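Local coordinates for Dna-binding protein RAP1 (Saccharomyces cerevisiae, PDB 4BJT) that binds DNA at yeast telomeres and repressor/activator sites and, through its C-terminal domain, binds the telomere-associated protein Rif1, at residues D64-P69 against G86-F91. Residues are numbered along the deposited sequence; the frame is centred on the assembly and turned at random.
Sequences DTISFP and GSTRQF
From the end of a 3-10 turn at Asp64, the chain between helices 56-59 and 80-83 runs past the capped N-terminus of helix 88-99, with CA atoms 6.5 Å apart at Asp64 and Arg89 and 5.3 Å at Phe68 and Ser87. Ser87 is the N-cap of this helix, its OG accepting from Gln90 N, and in the all-alpha Rap1 C-terminal domain the loop meets the first turn through the carbonyl Ile66 O, side chains and two bridging waters. Thr88 OG1 donates to Ile66 O at 2.8 Å from above the carbonyl plane, while one water bonded to that oxygen accepts from Thr88 N. Ile66 CG2 touches Thr88, and both side chains rest on Phe148 of helix 140-150. With CG anti to its backbone N (chi1 -165°), Phe68 has Ser87 O near the rim of one ring face, and CB of the cis proline Pro69 near the rim of the opposite face. Thr88 OG1 sits at the ring edge, 3.4 Å from Phe68 CD1, and Phe82 continues the cluster toward Phe91. Arg89 bends at chi3 (-71°) and forms a side-on, two-nitrogen salt bridge with Asp64: NE reaches the syn lone pair of OD1 at 3.1 Å, and NH2 meets OD2 at 2.8 Å. The 36° twist between their planes is taken up at OD2, where NH2 lies out of the carboxylate plane. A second water donates to Asp64 OD1 and accepts from Arg89 N at 2.8 Å.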
ATOM      1  N   ASP C  64      12.495  13.663   3.216  1.00 22.62           N
ATOM      2  CA  ASP C  64      13.906  14.074   3.301  1.00 23.97           C
ATOM      3  C   ASP C  64      14.628  13.437   4.478  1.00 30.42           C
ATOM      4  O   ASP C  64      15.854  13.413   4.477  1.00 33.43           O
ATOM      5  CB  ASP C  64      14.009  15.586   3.407  1.00 27.17           C
ATOM      6  CG  ASP C  64      13.249  16.293   2.314  1.00 34.51           C
ATOM      7  OD1 ASP C  64      13.287  15.802   1.147  1.00 31.73           O
ATOM      8  OD2 ASP C  64      12.466  17.195   2.640  1.00 43.78           O
ATOM      9  N   THR C  65      13.873  12.883   5.440  1.00 26.46           N
ATOM     10  CA  THR C  65      14.419  12.173   6.596  1.00 27.74           C
ATOM     11  C   THR C  65      14.739  10.731   6.243  1.00 29.38           C
ATOM     12  O   THR C  65      15.255  10.016   7.091  1.00 30.01           O
ATOM     13  CB  THR C  65      13.447  12.192   7.793  1.00 29.78           C
ATOM     14  OG1 THR C  65      12.276  11.402   7.547  1.00 30.22           O
ATOM     15  CG2 THR C  65      13.082  13.582   8.226  1.00 35.10           C
ATOM     16  N   ILE C  66      14.422  10.290   5.001  1.00 22.50           N
ATOM     17  CA  ILE C  66      14.638   8.917   4.564  1.00 21.00           C
ATOM     18  C   ILE C  66      15.776   8.903   3.554  1.00 23.35           C
ATOM     19  O   ILE C  66      15.583   9.288   2.400  1.00 20.93           O
ATOM     20  CB  ILE C  66      13.340   8.353   3.952  1.00 23.09           C
ATOM     21  CG1 ILE C  66      12.174   8.363   4.978  1.00 24.10           C
ATOM     22  CG2 ILE C  66      13.577   6.912   3.441  1.00 22.30           C
ATOM     23  CD1 ILE C  66      10.826   8.026   4.424  1.00 23.91           C
ATOM     24  N   SER C  67      16.952   8.420   3.958  1.00 21.21           N
ATOM     25  CA  SER C  67      18.112   8.336   3.089  1.00 21.27           C
ATOM     26  C   SER C  67      17.771   7.386   1.930  1.00 23.01           C
ATOM     27  O   SER C  67      17.104   6.369   2.144  1.00 23.62           O
ATOM     28  CB  SER C  67      19.317   7.817   3.880  1.00 27.28           C
ATOM     29  OG  SER C  67      20.469   7.760   3.063  1.00 42.80           O
ATOM     30  N   PHE C  68      18.175   7.756   0.715  1.00 20.15           N
ATOM     31  CA  PHE C  68      17.840   7.019  -0.500  1.00 18.96           C
ATOM     32  C   PHE C  68      19.060   6.391  -1.167  1.00 22.92           C
ATOM     33  O   PHE C  68      20.096   7.055  -1.345  1.00 22.72           O
ATOM     34  CB  PHE C  68      17.142   7.961  -1.496  1.00 20.73           C
ATOM     35  CG  PHE C  68      16.434   7.229  -2.614  1.00 18.82           C
ATOM     36  CD1 PHE C  68      15.141   6.779  -2.455  1.00 18.60           C
ATOM     37  CD2 PHE C  68      17.097   6.917  -3.785  1.00 19.22           C
ATOM     38  CE1 PHE C  68      14.517   6.018  -3.447  1.00 17.88           C
ATOM     39  CE2 PHE C  68      16.467   6.173  -4.785  1.00 19.03           C
ATOM     40  CZ  PHE C  68      15.186   5.749  -4.617  1.00 17.78           C
ATOM     41  N   PRO C  69      18.961   5.124  -1.589  1.00 18.93           N
ATOM     42  CA  PRO C  69      17.820   4.218  -1.424  1.00 18.16           C
ATOM     43  C   PRO C  69      17.771   3.657  -0.018  1.00 20.22           C
ATOM     44  O   PRO C  69      18.821   3.387   0.602  1.00 20.06           O
ATOM     45  CB  PRO C  69      18.102   3.102  -2.431  1.00 19.82           C
ATOM     46  CG  PRO C  69      19.599   3.029  -2.463  1.00 25.49           C
ATOM     47  CD  PRO C  69      20.088   4.451  -2.267  1.00 23.24           C
ATOM     48  N   GLY C  86      16.906  10.403  -7.386  1.00 17.38           N
ATOM     49  CA  GLY C  86      17.924  11.102  -6.621  1.00 17.35           C
ATOM     50  C   GLY C  86      17.652  11.256  -5.146  1.00 18.78           C
ATOM     51  O   GLY C  86      18.537  11.670  -4.380  1.00 20.26           O
ATOM     52  N   SER C  87      16.420  10.961  -4.737  1.00 16.30           N
ATOM     53  CA  SER C  87      15.991  11.134  -3.360  1.00 15.77           C
ATOM     54  C   SER C  87      14.665  10.422  -3.160  1.00 17.39           C
ATOM     55  O   SER C  87      13.931  10.140  -4.122  1.00 16.40           O
ATOM     56  CB  SER C  87      15.817  12.628  -3.065  1.00 18.73           C
ATOM     57  OG  SER C  87      14.794  13.197  -3.875  1.00 18.07           O
ATOM     58  N   THR C  88      14.302  10.221  -1.904  1.00 16.51           N
ATOM     59  CA  THR C  88      13.006   9.629  -1.585  1.00 15.33           C
ATOM     60  C   THR C  88      11.888  10.535  -2.088  1.00 17.52           C
ATOM     61  O   THR C  88      10.904  10.054  -2.641  1.00 16.88           O
ATOM     62  CB  THR C  88      12.885   9.359  -0.081  1.00 16.89           C
ATOM     63  OG1 THR C  88      13.939   8.482   0.267  1.00 19.17           O
ATOM     64  CG2 THR C  88      11.533   8.755   0.300  1.00 18.67           C
ATOM     65  N   ARG C  89      12.053  11.859  -1.925  1.00 16.77           N
ATOM     66  CA  ARG C  89      11.042  12.808  -2.375  1.00 16.92           C
ATOM     67  C   ARG C  89      10.797  12.666  -3.888  1.00 18.34           C
ATOM     68  O   ARG C  89       9.651  12.718  -4.324  1.00 17.93           O
ATOM     69  CB  ARG C  89      11.449  14.240  -2.002  1.00 17.96           C
ATOM     70  CG  ARG C  89      10.414  15.278  -2.375  1.00 21.56           C
ATOM     71  CD  ARG C  89      10.867  16.651  -1.973  1.00 24.90           C
ATOM     72  NE  ARG C  89      10.853  16.855  -0.522  1.00 24.73           N
ATOM     73  CZ  ARG C  89       9.788  17.229   0.198  1.00 25.95           C
ATOM     74  NH1 ARG C  89       8.615  17.417  -0.383  1.00 26.46           N
ATOM     75  NH2 ARG C  89       9.893  17.400   1.508  1.00 30.09           N
ATOM     76  N   GLN C  90      11.851  12.499  -4.678  1.00 15.94           N
ATOM     77  CA  GLN C  90      11.691  12.393  -6.124  1.00 16.33           C
ATOM     78  C   GLN C  90      10.871  11.153  -6.479  1.00 17.33           C
ATOM     79  O   GLN C  90       9.968  11.216  -7.324  1.00 18.11           O
ATOM     80  CB  GLN C  90      13.026  12.409  -6.845  1.00 17.49           C
ATOM     81  CG  GLN C  90      12.838  12.595  -8.348  1.00 19.93           C
ATOM     82  CD  GLN C  90      14.159  12.731  -9.054  1.00 31.19           C
ATOM     83  OE1 GLN C  90      15.050  11.928  -8.841  1.00 29.99           O
ATOM     84  NE2 GLN C  90      14.362  13.814  -9.810  1.00 35.30           N
ATOM     85  N   PHE C  91      11.167  10.021  -5.824  1.00 16.88           N
ATOM     86  CA  PHE C  91      10.395   8.794  -6.024  1.00 15.34           C
ATOM     87  C   PHE C  91       8.936   9.014  -5.643  1.00 18.15           C
ATOM     88  O   PHE C  91       8.034   8.673  -6.406  1.00 17.36           O
ATOM     89  CB  PHE C  91      10.991   7.637  -5.209  1.00 15.13           C
ATOM     90  CG  PHE C  91      10.077   6.440  -5.057  1.00 14.88           C
ATOM     91  CD1 PHE C  91       9.890   5.544  -6.105  1.00 17.56           C
ATOM     92  CD2 PHE C  91       9.400   6.218  -3.880  1.00 16.86           C
ATOM     93  CE1 PHE C  91       9.029   4.455  -5.970  1.00 16.86           C
ATOM     94  CE2 PHE C  91       8.520   5.146  -3.755  1.00 18.64           C
ATOM     95  CZ  PHE C  91       8.379   4.241  -4.786  1.00 17.39           C
TER
HETATM   96  O   HOH W   1      13.871  12.981  -0.099  1.00 18.68           O
HETATM   97  O   HOH W   2      16.063  11.107   0.311  1.00 20.89           O